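Local coordinates for protein Kiaa0380 (Homo sapiens, PDB 1HTJ) that probably links heterotrimeric G protein signalling to Rho GTPases, as a guanine nucleotide exchange factor that carries an RGS-like domain, at residues P59-L64 against A93-K98; A66-Q71 against R78-D83; Q32-L37 against A127-I132; S109-S114 against G119-A124. The protein carries 3 engineered substitutions. All blocks are in the same frame, centred on the assembly; numbering follows the deposited sequence.

Contact 1. Residues P59-L64 against A93-K98; sequences PLLFYL and APLRVK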
# COMPACT_ATOMS: atom_id res chain seq x y z
N PRO A 59 -2.91 -4.58 5.76
CA PRO A 59 -4.00 -3.62 5.50
C PRO A 59 -3.73 -2.52 4.49
O PRO A 59 -4.59 -2.27 3.63
CB PRO A 59 -4.33 -3.06 6.89
CG PRO A 59 -3.07 -3.27 7.67
CD PRO A 59 -2.59 -4.62 7.20
N LEU A 60 -2.57 -1.88 4.58
CA LEU A 60 -2.27 -0.81 3.64
C LEU A 60 -1.94 -1.31 2.25
O LEU A 60 -2.36 -0.70 1.26
CB LEU A 60 -1.11 0.05 4.15
CG LEU A 60 -0.68 1.18 3.22
CD1 LEU A 60 -1.89 2.06 2.89
CD2 LEU A 60 0.42 2.01 3.88
N LEU A 61 -1.17 -2.39 2.15
CA LEU A 61 -0.84 -2.91 0.84
C LEU A 61 -2.11 -3.40 0.17
O LEU A 61 -2.30 -3.25 -1.04
CB LEU A 61 0.20 -4.04 0.92
CG LEU A 61 1.65 -3.61 1.20
CD1 LEU A 61 2.58 -4.83 1.16
CD2 LEU A 61 2.09 -2.57 0.14
N PHE A 62 -2.99 -3.99 0.97
CA PHE A 62 -4.26 -4.47 0.45
C PHE A 62 -5.04 -3.27 -0.09
O PHE A 62 -5.50 -3.26 -1.24
CB PHE A 62 -5.07 -5.15 1.55
CG PHE A 62 -6.49 -5.38 1.18
CD1 PHE A 62 -6.81 -6.21 0.10
CD2 PHE A 62 -7.52 -4.71 1.84
CE1 PHE A 62 -8.13 -6.37 -0.32
CE2 PHE A 62 -8.85 -4.87 1.43
CZ PHE A 62 -9.15 -5.70 0.35
N TYR A 63 -5.16 -2.25 0.76
CA TYR A 63 -5.88 -1.04 0.40
C TYR A 63 -5.36 -0.43 -0.91
O TYR A 63 -6.14 -0.04 -1.79
CB TYR A 63 -5.75 -0.01 1.54
CG TYR A 63 -6.47 1.27 1.27
CD1 TYR A 63 -7.70 1.53 1.86
CD2 TYR A 63 -5.93 2.23 0.42
CE1 TYR A 63 -8.39 2.71 1.59
CE2 TYR A 63 -6.61 3.42 0.14
CZ TYR A 63 -7.83 3.65 0.74
OH TYR A 63 -8.49 4.83 0.50
N LEU A 64 -4.04 -0.35 -1.03
CA LEU A 64 -3.41 0.21 -2.21
C LEU A 64 -3.67 -0.63 -3.46
O LEU A 64 -3.77 -0.09 -4.58
CB LEU A 64 -1.90 0.36 -1.97
CG LEU A 64 -1.47 1.43 -0.95
CD1 LEU A 64 0.04 1.38 -0.75
CD2 LEU A 64 -1.88 2.80 -1.44
N ALA A 93 -3.77 -16.65 3.10
CA ALA A 93 -3.09 -15.58 2.42
C ALA A 93 -1.90 -15.11 3.27
O ALA A 93 -2.01 -15.00 4.49
CB ALA A 93 -4.05 -14.43 2.19
N PRO A 94 -0.75 -14.86 2.63
CA PRO A 94 0.44 -14.40 3.37
C PRO A 94 0.29 -13.02 4.02
O PRO A 94 0.82 -12.78 5.10
CB PRO A 94 1.54 -14.45 2.31
CG PRO A 94 0.79 -14.21 1.03
CD PRO A 94 -0.45 -15.06 1.20
N LEU A 95 -0.42 -12.12 3.35
CA LEU A 95 -0.65 -10.77 3.88
C LEU A 95 -2.14 -10.63 4.17
O LEU A 95 -2.82 -9.69 3.72
CB LEU A 95 -0.22 -9.72 2.86
CG LEU A 95 1.24 -9.82 2.39
CD1 LEU A 95 1.53 -8.65 1.44
CD2 LEU A 95 2.18 -9.81 3.60
N ARG A 96 -2.63 -11.60 4.93
CA ARG A 96 -4.03 -11.69 5.29
C ARG A 96 -4.65 -10.48 5.94
O ARG A 96 -4.12 -9.90 6.88
CB ARG A 96 -4.23 -12.89 6.22
CG ARG A 96 -5.70 -13.18 6.53
CD ARG A 96 -6.38 -13.79 5.32
NE ARG A 96 -7.80 -14.04 5.56
CZ ARG A 96 -8.28 -14.75 6.58
NH1 ARG A 96 -7.45 -15.29 7.47
NH2 ARG A 96 -9.60 -14.92 6.70
N VAL A 97 -5.80 -10.10 5.41
CA VAL A 97 -6.57 -9.00 5.94
C VAL A 97 -7.89 -9.68 6.30
O VAL A 97 -8.55 -10.27 5.46
CB VAL A 97 -6.81 -7.91 4.90
CG1 VAL A 97 -7.83 -6.91 5.43
CG2 VAL A 97 -5.51 -7.20 4.58
N LYS A 98 -8.26 -9.61 7.57
CA LYS A 98 -9.50 -10.24 7.98
C LYS A 98 -10.69 -9.31 7.71
O LYS A 98 -10.64 -8.11 8.00
CB LYS A 98 -9.43 -10.62 9.46
CG LYS A 98 -10.58 -11.51 9.88
CD LYS A 98 -10.83 -11.48 11.38
CE LYS A 98 -12.28 -11.86 11.67
NZ LYS A 98 -13.26 -10.90 11.04

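Contact 2. Residues A66-Q71 against R78-D83; sequences AEVYQQ and RSLGKD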
# COMPACT_ATOMS: atom_id res chain seq x y z
N ALA A 66 -6.38 -2.65 -3.85
CA ALA A 66 -7.81 -2.52 -4.11
C ALA A 66 -8.03 -1.19 -4.81
O ALA A 66 -8.88 -1.06 -5.68
CB ALA A 66 -8.61 -2.57 -2.82
N GLU A 67 -7.24 -0.19 -4.42
CA GLU A 67 -7.31 1.13 -5.01
C GLU A 67 -6.93 1.03 -6.49
O GLU A 67 -7.62 1.58 -7.35
CB GLU A 67 -6.36 2.07 -4.26
CG GLU A 67 -6.61 3.54 -4.49
CD GLU A 67 -8.00 4.00 -4.07
OE1 GLU A 67 -8.67 3.29 -3.28
OE2 GLU A 67 -8.41 5.09 -4.52
N VAL A 68 -5.85 0.32 -6.80
CA VAL A 68 -5.43 0.16 -8.19
C VAL A 68 -6.49 -0.61 -8.97
O VAL A 68 -6.78 -0.28 -10.12
CB VAL A 68 -4.12 -0.63 -8.32
CG1 VAL A 68 -3.80 -0.86 -9.79
CG2 VAL A 68 -2.98 0.13 -7.63
N TYR A 69 -7.04 -1.65 -8.35
CA TYR A 69 -8.06 -2.48 -8.98
C TYR A 69 -9.24 -1.67 -9.51
O TYR A 69 -9.67 -1.84 -10.65
CB TYR A 69 -8.59 -3.52 -7.99
CG TYR A 69 -9.67 -4.41 -8.57
CD1 TYR A 69 -9.35 -5.58 -9.25
CD2 TYR A 69 -11.02 -4.07 -8.44
CE1 TYR A 69 -10.35 -6.40 -9.78
CE2 TYR A 69 -12.02 -4.88 -8.97
CZ TYR A 69 -11.68 -6.04 -9.63
OH TYR A 69 -12.65 -6.85 -10.15
N GLN A 70 -9.76 -0.79 -8.66
CA GLN A 70 -10.90 0.05 -9.01
C GLN A 70 -10.58 1.12 -10.03
O GLN A 70 -11.32 2.09 -10.15
CB GLN A 70 -11.44 0.71 -7.75
CG GLN A 70 -11.91 -0.27 -6.71
CD GLN A 70 -12.30 0.42 -5.43
OE1 GLN A 70 -11.53 1.18 -4.86
NE2 GLN A 70 -13.51 0.15 -4.96
N GLN A 71 -9.49 0.95 -10.77
CA GLN A 71 -9.10 1.94 -11.77
C GLN A 71 -8.34 1.27 -12.91
O GLN A 71 -7.71 1.94 -13.73
CB GLN A 71 -8.20 2.99 -11.10
CG GLN A 71 -8.88 3.78 -9.98
CD GLN A 71 -7.91 4.34 -8.95
OE1 GLN A 71 -6.87 4.92 -9.31
NE2 GLN A 71 -8.24 4.19 -7.67
N ARG A 78 -9.16 -8.25 -13.90
CA ARG A 78 -9.54 -9.64 -13.70
C ARG A 78 -8.46 -10.48 -13.01
O ARG A 78 -8.73 -11.17 -12.01
CB ARG A 78 -9.98 -10.27 -15.03
CG ARG A 78 -11.35 -9.77 -15.50
CD ARG A 78 -11.99 -10.67 -16.57
NE ARG A 78 -11.78 -10.20 -17.94
CZ ARG A 78 -10.69 -10.46 -18.67
NH1 ARG A 78 -9.70 -11.18 -18.17
NH2 ARG A 78 -10.61 -9.99 -19.91
N SER A 79 -7.23 -10.41 -13.52
CA SER A 79 -6.12 -11.16 -12.93
C SER A 79 -5.61 -10.47 -11.66
O SER A 79 -5.14 -11.14 -10.74
CB SER A 79 -4.99 -11.29 -13.94
OG SER A 79 -4.70 -10.03 -14.50
N LEU A 80 -5.68 -9.14 -11.62
CA LEU A 80 -5.25 -8.41 -10.42
C LEU A 80 -6.18 -8.81 -9.29
O LEU A 80 -5.75 -8.99 -8.15
CB LEU A 80 -5.31 -6.89 -10.62
CG LEU A 80 -4.94 -6.06 -9.39
CD1 LEU A 80 -3.52 -6.40 -8.92
CD2 LEU A 80 -5.04 -4.56 -9.72
N GLY A 81 -7.47 -8.95 -9.61
CA GLY A 81 -8.44 -9.35 -8.61
C GLY A 81 -8.00 -10.67 -8.01
O GLY A 81 -8.04 -10.88 -6.79
N LYS A 82 -7.56 -11.58 -8.89
CA LYS A 82 -7.08 -12.89 -8.47
C LYS A 82 -5.85 -12.78 -7.56
O LYS A 82 -5.75 -13.49 -6.56
CB LYS A 82 -6.73 -13.74 -9.69
CG LYS A 82 -7.89 -14.40 -10.42
CD LYS A 82 -7.34 -15.24 -11.60
CE LYS A 82 -8.43 -15.96 -12.42
NZ LYS A 82 -7.82 -16.70 -13.60
N ASP A 83 -4.90 -11.90 -7.90
CA ASP A 83 -3.72 -11.79 -7.06
C ASP A 83 -4.10 -11.23 -5.71
O ASP A 83 -3.63 -11.70 -4.67
CB ASP A 83 -2.64 -10.94 -7.72
CG ASP A 83 -2.03 -11.63 -8.93
OD1 ASP A 83 -1.78 -12.85 -8.84
OD2 ASP A 83 -1.81 -10.95 -9.97

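Contact 3. Residues Q32-L37 against A127-I132; sequences QDLEKL and AAMPEI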
# COMPACT_ATOMS: atom_id res chain seq x y z
N GLN A 32 -1.14 12.88 7.71
CA GLN A 32 -2.33 12.75 8.53
C GLN A 32 -3.54 12.15 7.79
O GLN A 32 -4.35 11.44 8.40
CB GLN A 32 -2.68 14.13 9.08
CG GLN A 32 -3.76 14.15 10.14
CD GLN A 32 -3.92 15.53 10.76
OE1 GLN A 32 -4.82 15.74 11.58
NE2 GLN A 32 -3.05 16.47 10.39
N ASP A 33 -3.64 12.42 6.49
CA ASP A 33 -4.76 11.96 5.67
C ASP A 33 -4.40 10.97 4.57
O ASP A 33 -3.73 11.32 3.61
CB ASP A 33 -5.43 13.19 5.04
CG ASP A 33 -6.73 12.87 4.32
OD1 ASP A 33 -7.09 11.68 4.17
OD2 ASP A 33 -7.40 13.83 3.89
N LEU A 34 -4.88 9.74 4.70
CA LEU A 34 -4.60 8.72 3.70
C LEU A 34 -4.94 9.19 2.29
O LEU A 34 -4.21 8.93 1.34
CB LEU A 34 -5.38 7.45 4.04
CG LEU A 34 -5.18 6.23 3.13
CD1 LEU A 34 -3.71 5.91 2.95
CD2 LEU A 34 -5.90 5.05 3.74
N GLU A 35 -6.06 9.90 2.17
CA GLU A 35 -6.51 10.41 0.88
C GLU A 35 -5.45 11.30 0.24
O GLU A 35 -5.30 11.33 -0.98
CB GLU A 35 -7.80 11.21 1.03
CG GLU A 35 -9.01 10.36 1.36
CD GLU A 35 -9.18 9.21 0.39
OE1 GLU A 35 -9.07 9.45 -0.83
OE2 GLU A 35 -9.42 8.07 0.85
N LYS A 36 -4.74 12.05 1.07
CA LYS A 36 -3.69 12.92 0.56
C LYS A 36 -2.46 12.08 0.26
O LYS A 36 -1.82 12.23 -0.77
CB LYS A 36 -3.34 13.99 1.61
CG LYS A 36 -4.50 14.89 2.02
CD LYS A 36 -4.01 16.03 2.91
CE LYS A 36 -5.13 17.00 3.27
NZ LYS A 36 -6.15 16.37 4.15
N LEU A 37 -2.15 11.19 1.20
CA LEU A 37 -1.01 10.30 1.12
C LEU A 37 -1.05 9.43 -0.14
O LEU A 37 -0.01 9.20 -0.77
CB LEU A 37 -0.97 9.44 2.39
CG LEU A 37 0.35 8.85 2.88
CD1 LEU A 37 1.44 9.92 2.99
CD2 LEU A 37 0.10 8.20 4.24
N ALA A 127 -12.97 -1.93 5.79
CA ALA A 127 -12.63 -2.82 6.90
C ALA A 127 -11.18 -2.68 7.35
O ALA A 127 -10.86 -2.89 8.52
CB ALA A 127 -12.92 -4.26 6.52
N ALA A 128 -10.30 -2.34 6.42
CA ALA A 128 -8.88 -2.20 6.73
C ALA A 128 -8.51 -0.82 7.28
O ALA A 128 -7.46 -0.66 7.90
CB ALA A 128 -8.06 -2.48 5.48
N MSE A 129 -9.38 0.16 7.05
CA MSE A 129 -9.13 1.53 7.47
C MSE A 129 -8.73 1.75 8.91
O MSE A 129 -7.77 2.46 9.19
CB MSE A 129 -10.33 2.41 7.15
CG MSE A 129 -10.27 3.01 5.77
SE MSE A 129 -8.57 3.91 5.48
CE MSE A 129 -8.45 4.86 7.15
N PRO A 130 -9.47 1.14 9.84
CA PRO A 130 -9.15 1.30 11.26
C PRO A 130 -7.68 1.00 11.60
O PRO A 130 -7.05 1.77 12.33
CB PRO A 130 -10.11 0.31 11.93
CG PRO A 130 -11.29 0.35 11.03
CD PRO A 130 -10.66 0.30 9.66
N GLU A 131 -7.14 -0.10 11.07
CA GLU A 131 -5.74 -0.45 11.35
C GLU A 131 -4.79 0.48 10.62
O GLU A 131 -3.73 0.82 11.13
CB GLU A 131 -5.45 -1.91 10.99
CG GLU A 131 -4.01 -2.34 11.30
CD GLU A 131 -3.83 -3.86 11.40
OE1 GLU A 131 -4.67 -4.61 10.85
OE2 GLU A 131 -2.85 -4.32 12.03
N ILE A 132 -5.17 0.89 9.42
CA ILE A 132 -4.33 1.80 8.68
C ILE A 132 -4.23 3.11 9.48
O ILE A 132 -3.14 3.67 9.63
CB ILE A 132 -4.91 2.06 7.29
CG1 ILE A 132 -4.90 0.76 6.48
CG2 ILE A 132 -4.13 3.15 6.60
CD1 ILE A 132 -5.39 0.89 5.04

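Contact 4. Residues S109-S114 against G119-A124; sequences SRLRNS and GVLCEA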
# COMPACT_ATOMS: atom_id res chain seq x y z
N SER A 109 -16.39 -15.05 -4.50
CA SER A 109 -17.20 -15.40 -5.66
C SER A 109 -16.86 -14.55 -6.89
O SER A 109 -16.48 -15.09 -7.93
CB SER A 109 -18.68 -15.25 -5.31
OG SER A 109 -19.50 -15.68 -6.37
N ARG A 110 -16.99 -13.24 -6.77
CA ARG A 110 -16.70 -12.34 -7.88
C ARG A 110 -15.28 -12.44 -8.43
O ARG A 110 -15.09 -12.68 -9.62
CB ARG A 110 -16.97 -10.90 -7.47
CG ARG A 110 -18.42 -10.62 -7.17
CD ARG A 110 -18.57 -9.28 -6.50
NE ARG A 110 -19.97 -9.00 -6.20
CZ ARG A 110 -20.85 -8.59 -7.11
NH1 ARG A 110 -20.47 -8.40 -8.37
NH2 ARG A 110 -22.11 -8.38 -6.75
N LEU A 111 -14.29 -12.26 -7.57
CA LEU A 111 -12.90 -12.32 -8.02
C LEU A 111 -12.64 -13.67 -8.67
O LEU A 111 -11.93 -13.75 -9.67
CB LEU A 111 -11.94 -12.14 -6.83
CG LEU A 111 -12.02 -10.79 -6.10
CD1 LEU A 111 -11.02 -10.77 -4.95
CD2 LEU A 111 -11.72 -9.67 -7.08
N ARG A 112 -13.22 -14.71 -8.09
CA ARG A 112 -13.07 -16.06 -8.62
C ARG A 112 -13.62 -16.11 -10.04
O ARG A 112 -12.95 -16.60 -10.95
CB ARG A 112 -13.82 -17.07 -7.75
CG ARG A 112 -13.75 -18.51 -8.25
CD ARG A 112 -14.48 -19.50 -7.33
NE ARG A 112 -14.21 -20.89 -7.73
CZ ARG A 112 -14.75 -21.97 -7.16
NH1 ARG A 112 -15.62 -21.85 -6.16
NH2 ARG A 112 -14.42 -23.19 -7.60
N ASN A 113 -14.84 -15.60 -10.21
CA ASN A 113 -15.50 -15.62 -11.51
C ASN A 113 -15.15 -14.42 -12.37
O ASN A 113 -15.89 -14.08 -13.30
CB ASN A 113 -17.01 -15.69 -11.33
CG ASN A 113 -17.44 -16.87 -10.48
OD1 ASN A 113 -18.64 -17.08 -10.25
ND2 ASN A 113 -16.47 -17.63 -9.99
N SER A 114 -14.02 -13.80 -12.07
CA SER A 114 -13.56 -12.63 -12.82
C SER A 114 -14.72 -11.64 -13.06
O SER A 114 -14.92 -11.16 -14.18
CB SER A 114 -12.93 -13.07 -14.15
OG SER A 114 -11.82 -13.93 -13.94
N GLY A 119 -17.08 -2.87 -6.05
CA GLY A 119 -17.96 -2.54 -4.95
C GLY A 119 -17.56 -3.19 -3.65
O GLY A 119 -17.35 -2.52 -2.64
N VAL A 120 -17.47 -4.52 -3.67
CA VAL A 120 -17.10 -5.27 -2.49
C VAL A 120 -15.67 -4.92 -2.04
O VAL A 120 -15.41 -4.81 -0.85
CB VAL A 120 -17.22 -6.79 -2.74
CG1 VAL A 120 -18.67 -7.16 -2.95
CG2 VAL A 120 -16.42 -7.19 -3.96
N LEU A 121 -14.76 -4.73 -2.99
CA LEU A 121 -13.39 -4.38 -2.61
C LEU A 121 -13.40 -3.05 -1.88
O LEU A 121 -12.64 -2.85 -0.93
CB LEU A 121 -12.47 -4.35 -3.83
CG LEU A 121 -12.02 -5.76 -4.24
CD1 LEU A 121 -11.07 -5.72 -5.41
CD2 LEU A 121 -11.37 -6.43 -3.06
N CYS A 122 -14.28 -2.14 -2.31
CA CYS A 122 -14.41 -0.84 -1.68
C CYS A 122 -14.91 -1.10 -0.26
O CYS A 122 -14.48 -0.47 0.71
CB CYS A 122 -15.42 0.01 -2.45
SG CYS A 122 -15.24 1.79 -2.21
N GLU A 123 -15.83 -2.05 -0.13
CA GLU A 123 -16.35 -2.40 1.19
C GLU A 123 -15.21 -2.97 2.03
O GLU A 123 -15.14 -2.73 3.23
CB GLU A 123 -17.46 -3.45 1.07
CG GLU A 123 -18.84 -2.91 0.68
CD GLU A 123 -19.87 -4.01 0.52
OE1 GLU A 123 -20.09 -4.78 1.48
OE2 GLU A 123 -20.47 -4.11 -0.59
N ALA A 124 -14.33 -3.74 1.38
CA ALA A 124 -13.19 -4.36 2.07
C ALA A 124 -12.22 -3.28 2.53
O ALA A 124 -11.73 -3.33 3.65
CB ALA A 124 -12.49 -5.36 1.15

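Contact 1. Residues P59-L64 against A93-K98
V97 CG2 presses on the first turn of helix 58-69 from the irregular loop 93-98, lying 3.7 Å from F62 CB. The same methyl sits 3.9 Å from P59 N, a proline nitrogen with no hydrogen to donate, and comes obliquely to the F62 ring. The F62 and V97 side chains cross at about a right angle. V97 turns CG1 anti to its backbone N (chi1 170°), which leaves CG2 as the branch that touches the helix. A second aliphatic pair adjoins it: L61 and L95 cross at a slant, with L61 CD1 4.0 Å from L95 CD1. Polar bonding stays on each side of the contact: Y63 N bonds to P59 O at 2.9 Å within the helix, while L95 and V97 make backbone hydrogen bonds with I87 and F88 of helix 76-89. F88 also meets the F62 ring, with the planes at about 60°, and helix 118-144 adds A124. Every touching residue is buried, and the contact rests on van der Waals fit alone. It fastens the loop to the hydrophobic interior of the all-helical domain by shape, while backbone bonds tie the loop to helix 76-89.

Contact 2. Residues A66-Q71 against R78-D83
Y69 and L80 mark the closest approach of the two backbones, their CA atoms 6.7 Å apart, where the end of helix 58-69 and the start of helix 76-89 run in roughly opposite directions as a helical hairpin. Q70 is the first residue after helix 58-69 to leave helical geometry. L80 reaches across with CD2, which touches Y69 CA at 3.7 Å and V68 CG1 at 3.9 Å, so that one methyl rests on backbone and side chain together. L80 CG lies at the edge of the tyrosine ring, near its plane. The ring, carried out by a CG anti to the backbone N (chi1 179°), passes beside G81, bringing Y69 CE1 to 3.7 Å from G81 CA, a place where a CB on G81 would be tight against the ring. Beyond it, Y69 OH is hydrogen-bonded to A117 N. With an alanine here the ring and hydroxyl are gone, which would probably leave A117 N without its mate and open a gap over G81 and beside L80. Around the hairpin, L121 of helix 118-144 packs on Y69, Y199 and H202 of helix 186-202 touch V68, and I84, one turn along helix 76-89, also meets Y69.

Contact 3. Residues Q32-L37 against A127-I132
L34 points its CD2 methyl between M129 and I132, joining the first turn of helix 34-39 to the long helix 118-144 within the all-helical RGS-like domain. The contact is narrow, and this single methyl does the touching on one side. With CG anti to the backbone N (chi1 -178°), L34 brings CD2 to both partners: it lies 3.4 Å from SE of M129, modelled as selenomethionine, and 3.9 Å from I132 CG2. The two partners come to it differently: the M129 side chain and L34 cross obliquely, whereas I132 and L34 meet at about a right angle. M129 CB does not aim at the leucine; bends at chi2 (-52°) and chi3 (-46°) fold the chain so that its selenium comes near. I132 CB instead points toward segment 32-37, and the branch methyl CG2 makes the touch. Y63 of helix 58-69 touches both L34 and I132 and so completes the small apolar cluster, of which M129 remains partly exposed. On the long helix the regular bonding is interrupted at P130, which has no N-H to give, and the helix is kinked there. The turn that carries L34 is fixed by its N-cap, D33. D33 O accepts from both K36 N and L37 N. The carboxylate is gripped at both oxygens: K36 NZ forms a salt bridge to D33 OD2 at 2.8 Å, using the anti lone pair, while E35 N donates the capping bond to D33 OD1 at 2.9 Å, from well above the carboxylate plane.

Contact 4. Residues S109-S114 against G119-A124
R110 lays the CD end of its aliphatic chain over V120, with R110 CD 3.9 Å from V120 CG2 and 4.1 Å from V120 CG1. The chain is extended from CG to NE, so CD and NE pass V120 at a slant, and NE comes 4.0 Å from V120 CG1; the valine meets the guanidinium obliquely. Deeper in, L111 CD2 faces L121 CD1 at 4.3 Å, a looser methyl pair. The neighbouring helices close over it, W85 of helix 76-89 on L111 and F62 and Y69 of helix 58-69 on L121. Between the two segments the chain turns sharply. Helix 101-112 ends in a Schellman motif in which S114, with positive phi, is the C-prime residue, E115 N bonds back to R110 O, and S114 N bonds weakly to L111 O. The guanidinium has polar partners of its own, a weak hydrogen bond from NH1 to D116 O and a long, weak ion pair of NE with E106. R110 thus works in two ways: CD covers the buried valine, while its charged end is met weakly by D116 O at the turn and by E106 one turn back along the helix, and the leucines continue the apolar side toward the interior.

All four contacts are mainly apolar across their segments, but their depth differs. The centres of contacts 1 and 3 lie about 9 and 10 Å from the centre of the chain; contact 4, its centre about 18 Å out, is the most peripheral and includes a charged side chain. Contacts 1 and 2 join buried residues only, whereas M129 in contact 3 and R110 in contact 4 are partly exposed. Helix 58-69 serves contacts 1 and 2, helix 118-144 contacts 3 and 4. Contacts 2 and 4 each join consecutive helices, whereas contact 3 closes a loop of 89 residues enclosing the other three. F62 bridges contacts 1 and 4 through A124 and L121; I132, against P59 and Y63, ties contact 3 to contact 1.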